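Local structure of putative thiosulfate sulfurtransferase YNJE (Escherichia coli, 2WLR) at residues P128-D133 against A142-D147; K149-A154 against H198-D203. The protein catalyses the transfer of sulfur from thiosulfate to cyanide, yielding thiocyanate and sulfite, as a monomeric periplasmic rhodanese. One frame throughout, in Å; residues are numbered along the deposited sequence.

Interaction 1 (P128-D133 against A142-D147); sequences PQWLHD and AKPAGD
The indole of Trp130 meets the 142-147 loop with the CZ2 edge of its six-membered ring, next to the pyrrole nitrogen. At this edge, near the ring plane, lies the carbonyl oxygen Ala142 O, 3.7 Å from CZ2, so the slightly positive C-H rim of the indole faces an electron-rich atom. Pro144 approaches the same carbon obliquely, its CD 4.3 Å from CZ2, an apolar contact from a rigid ring with no N-H to satisfy. The indole also meets the ring of Trp34, their planes turned about 50° apart. Its pyrrole NE1 is hydrogen-bonded to Thr141 O, just before Ala142, while Ala142 O accepts from Arg232. With CG anti to the backbone N (chi1 177°), the Trp130 side chain is carried off the helix to the loop. The setting is the second rhodanese domain, an alpha/beta fold in which helix 128-135 leads through this loop into strand 148-154 of a parallel sheet. Trp130 also packs on Ile207 and Arg232 of neighbouring strands, and Pro144 on Thr205, so both rest against the sheet. Pro128 suits the first turn of the helix, where its missing N-H costs no helical bond, and its carbonyl accepts from His132 N at 2.9 Å. Across one turn, Gln129 NE2 donates to Asp133 OD1 over 3.0 Å with an N-H...O angle of 159°. Asp133 OD1 lies in the amide plane of Gln129 but is itself met from above the carboxylate plane, while the same NE2 sits in plane at the edge of the His132 ring.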
loop_
_atom_site.group_PDB
_atom_site.type_symbol
_atom_site.label_atom_id
_atom_site.label_comp_id
_atom_site.label_asym_id
_atom_site.label_seq_id
_atom_site.Cartn_x
_atom_site.Cartn_y
_atom_site.Cartn_z
ATOM N N PRO A 128 -12.164 -0.386 -6.694
ATOM C CA PRO A 128 -12.997 0.369 -7.650
ATOM C C PRO A 128 -14.502 0.284 -7.452
ATOM O O PRO A 128 -15.184 1.320 -7.426
ATOM C CB PRO A 128 -12.556 -0.185 -9.012
ATOM C CG PRO A 128 -11.133 -0.542 -8.790
ATOM C CD PRO A 128 -11.121 -1.135 -7.391
ATOM N N GLN A 129 -15.049 -0.910 -7.320
ATOM C CA GLN A 129 -16.490 -1.018 -7.143
ATOM C C GLN A 129 -16.996 -0.214 -5.956
ATOM O O GLN A 129 -18.071 0.396 -6.004
ATOM C CB GLN A 129 -16.939 -2.472 -7.041
ATOM C CG GLN A 129 -18.455 -2.605 -7.209
ATOM C CD GLN A 129 -18.939 -2.197 -8.599
ATOM O OE1 GLN A 129 -18.353 -2.606 -9.613
ATOM N NE2 GLN A 129 -19.968 -1.360 -8.652
ATOM N N TRP A 130 -16.223 -0.178 -4.883
ATOM C CA TRP A 130 -16.631 0.534 -3.674
ATOM C C TRP A 130 -16.785 2.002 -4.008
ATOM O O TRP A 130 -17.770 2.639 -3.658
ATOM C CB TRP A 130 -15.587 0.356 -2.561
ATOM C CG TRP A 130 -15.879 1.103 -1.286
ATOM C CD1 TRP A 130 -16.616 0.643 -0.226
ATOM C CD2 TRP A 130 -15.445 2.425 -0.925
ATOM N NE1 TRP A 130 -16.661 1.582 0.762
ATOM C CE2 TRP A 130 -15.956 2.692 0.365
ATOM C CE3 TRP A 130 -14.695 3.421 -1.567
ATOM C CZ2 TRP A 130 -15.737 3.905 1.008
ATOM C CZ3 TRP A 130 -14.474 4.607 -0.914
ATOM C CH2 TRP A 130 -14.994 4.838 0.366
ATOM N N LEU A 131 -15.794 2.545 -4.703
ATOM C CA LEU A 131 -15.792 3.956 -5.019
ATOM C C LEU A 131 -16.906 4.267 -5.998
ATOM O O LEU A 131 -17.548 5.296 -5.893
ATOM C CB LEU A 131 -14.441 4.325 -5.600
ATOM C CG LEU A 131 -14.175 5.788 -5.884
ATOM C CD1 LEU A 131 -14.484 6.634 -4.654
ATOM C CD2 LEU A 131 -12.718 5.913 -6.318
ATOM N N HIS A 132 -17.122 3.394 -6.967
ATOM C CA HIS A 132 -18.222 3.611 -7.894
ATOM C C HIS A 132 -19.553 3.623 -7.126
ATOM O O HIS A 132 -20.370 4.538 -7.304
ATOM C CB HIS A 132 -18.196 2.567 -8.990
ATOM C CG HIS A 132 -19.318 2.703 -9.955
ATOM N ND1 HIS A 132 -19.457 3.787 -10.794
ATOM C CD2 HIS A 132 -20.370 1.893 -10.200
ATOM C CE1 HIS A 132 -20.547 3.632 -11.524
ATOM N NE2 HIS A 132 -21.129 2.500 -11.174
ATOM N N ASP A 133 -19.772 2.635 -6.281
ATOM C CA ASP A 133 -21.012 2.584 -5.489
ATOM C C ASP A 133 -21.176 3.838 -4.635
ATOM O O ASP A 133 -22.287 4.393 -4.567
ATOM C CB ASP A 133 -21.072 1.335 -4.589
ATOM C CG ASP A 133 -21.215 0.036 -5.367
ATOM O OD1 ASP A 133 -21.600 0.063 -6.543
ATOM O OD2 ASP A 133 -20.911 -1.028 -4.783
ATOM N N ALA A 142 -18.031 1.126 5.560
ATOM C CA ALA A 142 -17.060 2.155 5.974
ATOM C C ALA A 142 -17.224 3.417 5.144
ATOM O O ALA A 142 -16.274 4.006 4.635
ATOM C CB ALA A 142 -15.645 1.597 5.874
ATOM N N LYS A 143 -18.465 3.867 5.029
ATOM C CA LYS A 143 -18.804 5.086 4.309
ATOM C C LYS A 143 -18.156 6.305 4.979
ATOM O O LYS A 143 -18.051 6.361 6.208
ATOM C CB LYS A 143 -20.335 5.259 4.283
ATOM C CG LYS A 143 -20.827 6.383 3.402
ATOM C CD LYS A 143 -22.278 6.735 3.651
ATOM C CE LYS A 143 -22.762 7.739 2.591
ATOM N NZ LYS A 143 -24.228 7.996 2.635
ATOM N N PRO A 144 -17.704 7.276 4.173
ATOM C CA PRO A 144 -17.284 8.525 4.801
ATOM C C PRO A 144 -18.337 9.100 5.766
ATOM O O PRO A 144 -19.519 9.041 5.455
ATOM C CB PRO A 144 -17.096 9.465 3.611
ATOM C CG PRO A 144 -16.824 8.616 2.463
ATOM C CD PRO A 144 -17.603 7.331 2.708
ATOM N N ALA A 145 -17.881 9.621 6.898
ATOM C CA ALA A 145 -18.747 10.201 7.934
ATOM C C ALA A 145 -19.576 11.348 7.379
ATOM O O ALA A 145 -20.737 11.525 7.780
ATOM C CB ALA A 145 -17.924 10.698 9.101
ATOM N N GLY A 146 -19.001 12.132 6.467
ATOM C CA GLY A 146 -19.698 13.259 5.870
ATOM C C GLY A 146 -19.257 13.544 4.454
ATOM O O GLY A 146 -19.402 12.704 3.577
ATOM N N ASP A 147 -18.717 14.740 4.223
ATOM C CA ASP A 147 -18.254 15.143 2.912
ATOM C C ASP A 147 -17.039 14.311 2.479
ATOM O O ASP A 147 -16.216 13.921 3.307
ATOM C CB ASP A 147 -17.863 16.632 2.932
ATOM C CG ASP A 147 -19.061 17.564 3.087
ATOM O OD1 ASP A 147 -20.192 17.170 2.738
ATOM O OD2 ASP A 147 -18.841 18.709 3.535
#

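Interaction 2 (K149-A154 against H198-D203); sequences KVIEAA and HGIRHD
Lys149 reaches from its strand to the turn that closes helix 188-197, a Schellman motif whose C-prime residue is Gly199, in the alpha/beta fold of the rhodanese domain; strand 148-154 belongs to the parallel sheet and the turn leads toward strand 205-209. The polar contact is made by the end of the lysine, bent at chi2 (-68°) and chi4: NZ gives Gly199 O a weak hydrogen bond of 3.2 Å. Its carbon CE makes a van der Waals approach to His198 O at 3.6 Å. Glycine suits this turn twice over: its phi is positive, and a side chain on it would press against Lys149 CE. Shortening Lys149 to an alanine here would probably leave Gly199 O without this donor and open a gap beneath the turn.

The apolar contact belongs to two isoleucines that reach toward each other tip to tip, Ile151 CD1 meeting Ile200 CD1 at 3.9 Å. Branched, wholly apolar chains fit this buried place, where Val206 touches both and Met223 of helix 213-226 also packs on Ile200.

Beside them His198 turns its two ring nitrogens to acids, ND1 to Asp170 and NE2 to Glu176. Charge pairing within the loop falls to Arg201, which has a further partner in Glu259: in a salt bridge, its NE donates to Asp203 OD1 over 2.8 Å, and that oxygen accepts with its syn lone pair and lies 24° out of the guanidinium plane.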
loop_
_atom_site.group_PDB
_atom_site.type_symbol
_atom_site.label_atom_id
_atom_site.label_comp_id
_atom_site.label_asym_id
_atom_site.label_seq_id
_atom_site.Cartn_x
_atom_site.Cartn_y
_atom_site.Cartn_z
ATOM N N LYS A 149 -14.152 13.712 -1.074
ATOM C CA LYS A 149 -13.552 14.115 -2.314
ATOM C C LYS A 149 -12.757 12.932 -2.858
ATOM O O LYS A 149 -12.107 12.216 -2.063
ATOM C CB LYS A 149 -12.590 15.285 -2.080
ATOM C CG LYS A 149 -13.174 16.526 -1.450
ATOM C CD LYS A 149 -14.144 17.201 -2.403
ATOM C CE LYS A 149 -14.249 18.728 -2.184
ATOM N NZ LYS A 149 -15.443 19.066 -1.397
ATOM N N VAL A 150 -12.766 12.765 -4.169
ATOM C CA VAL A 150 -11.881 11.856 -4.889
ATOM C C VAL A 150 -10.918 12.685 -5.720
ATOM O O VAL A 150 -11.326 13.614 -6.404
ATOM C CB VAL A 150 -12.646 10.893 -5.779
ATOM C CG1 VAL A 150 -11.682 9.975 -6.537
ATOM C CG2 VAL A 150 -13.608 10.061 -4.936
ATOM N N ILE A 151 -9.633 12.390 -5.627
ATOM C CA ILE A 151 -8.603 13.217 -6.226
ATOM C C ILE A 151 -7.530 12.367 -6.847
ATOM O O ILE A 151 -6.947 11.497 -6.163
ATOM C CB ILE A 151 -7.948 14.130 -5.173
ATOM C CG1 ILE A 151 -9.007 14.911 -4.366
ATOM C CG2 ILE A 151 -7.010 15.121 -5.838
ATOM C CD1 ILE A 151 -8.456 15.984 -3.483
ATOM N N GLU A 152 -7.232 12.639 -8.111
ATOM C CA GLU A 152 -6.103 12.053 -8.831
ATOM C C GLU A 152 -4.868 12.889 -8.558
ATOM O O GLU A 152 -4.904 14.115 -8.645
ATOM C CB GLU A 152 -6.311 12.019 -10.358
ATOM C CG GLU A 152 -5.160 11.358 -11.070
ATOM C CD GLU A 152 -5.412 10.955 -12.524
ATOM O OE1 GLU A 152 -6.579 10.808 -12.982
ATOM O OE2 GLU A 152 -4.379 10.710 -13.211
ATOM N N ALA A 153 -3.768 12.232 -8.202
ATOM C CA ALA A 153 -2.489 12.899 -7.956
ATOM C C ALA A 153 -1.463 12.441 -8.982
ATOM O O ALA A 153 -1.357 11.250 -9.280
ATOM C CB ALA A 153 -1.980 12.585 -6.494
ATOM N N ALA A 154 -0.717 13.391 -9.522
ATOM C CA ALA A 154 0.391 13.104 -10.415
ATOM C C ALA A 154 1.320 14.304 -10.463
ATOM O O ALA A 154 0.973 15.395 -10.002
ATOM C CB ALA A 154 -0.101 12.739 -11.823
ATOM N N HIS A 198 -8.626 23.061 -2.839
ATOM C CA HIS A 198 -9.240 21.795 -3.229
ATOM C C HIS A 198 -10.456 21.398 -2.372
ATOM O O HIS A 198 -10.966 20.281 -2.497
ATOM C CB HIS A 198 -8.181 20.689 -3.242
ATOM C CG HIS A 198 -7.138 20.910 -4.280
ATOM N ND1 HIS A 198 -7.309 20.548 -5.598
ATOM C CD2 HIS A 198 -5.944 21.540 -4.209
ATOM C CE1 HIS A 198 -6.239 20.903 -6.288
ATOM N NE2 HIS A 198 -5.397 21.519 -5.469
ATOM N N GLY A 199 -10.966 22.309 -1.542
ATOM C CA GLY A 199 -12.217 22.090 -0.834
ATOM C C GLY A 199 -12.175 21.039 0.234
ATOM O O GLY A 199 -13.153 20.340 0.474
ATOM N N ILE A 200 -11.026 20.927 0.891
ATOM C CA ILE A 200 -10.792 19.914 1.912
ATOM C C ILE A 200 -10.739 20.549 3.307
ATOM O O ILE A 200 -9.868 21.401 3.572
ATOM C CB ILE A 200 -9.472 19.177 1.653
ATOM C CG1 ILE A 200 -9.479 18.536 0.252
ATOM C CG2 ILE A 200 -9.226 18.132 2.756
ATOM C CD1 ILE A 200 -8.093 18.033 -0.228
ATOM N N ARG A 201 -11.661 20.180 4.204
ATOM C CA ARG A 201 -11.546 20.502 5.624
ATOM C C ARG A 201 -10.947 19.313 6.353
ATOM O O ARG A 201 -10.819 18.204 5.785
ATOM C CB ARG A 201 -12.913 20.798 6.243
ATOM C CG ARG A 201 -13.687 21.886 5.588
ATOM C CD ARG A 201 -14.937 22.221 6.413
ATOM N NE ARG A 201 -15.700 21.000 6.655
ATOM C CZ ARG A 201 -16.596 20.470 5.823
ATOM N NH1 ARG A 201 -16.925 21.068 4.677
ATOM N NH2 ARG A 201 -17.201 19.332 6.163
ATOM N N HIS A 202 -10.679 19.494 7.640
ATOM C CA HIS A 202 -10.107 18.402 8.423
ATOM C C HIS A 202 -11.043 17.169 8.468
ATOM O O HIS A 202 -10.581 16.030 8.606
ATOM C CB HIS A 202 -9.715 18.883 9.823
ATOM C CG HIS A 202 -10.846 18.928 10.808
ATOM N ND1 HIS A 202 -11.812 19.909 10.791
ATOM C CD2 HIS A 202 -11.148 18.120 11.851
ATOM C CE1 HIS A 202 -12.664 19.703 11.785
ATOM N NE2 HIS A 202 -12.275 18.625 12.445
ATOM N N ASP A 203 -12.341 17.410 8.352
ATOM C CA ASP A 203 -13.355 16.364 8.438
ATOM C C ASP A 203 -13.922 15.982 7.083
ATOM O O ASP A 203 -14.956 15.313 7.010
ATOM C CB ASP A 203 -14.493 16.768 9.408
ATOM C CG ASP A 203 -15.200 18.046 9.013
ATOM O OD1 ASP A 203 -14.769 18.744 8.074
ATOM O OD2 ASP A 203 -16.220 18.344 9.693
#

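Both contacts are buried, and they lie on the same rhodanese domain with centres about 14 Å apart. Strand 148-154 connects them: interaction 1 precedes it in the chain, interaction 2 begins on it. Successive residues point to opposite faces of the sheet, Val150 toward helix 128-135, where its CG2 meets Leu131 CD1 at 3.5 Å, and Ile151 toward the turn after helix 188-197. The chemistry differs accordingly. Interaction 1 rests on an aromatic edge against a loop, without a hydrogen bond between its segments; interaction 2 combines an isoleucine pair with a weak lysine bond to a helix-ending turn. A salt bridge, Asp147 OD2 to Arg201 NH2 at 3.2 Å, ties the two loops together.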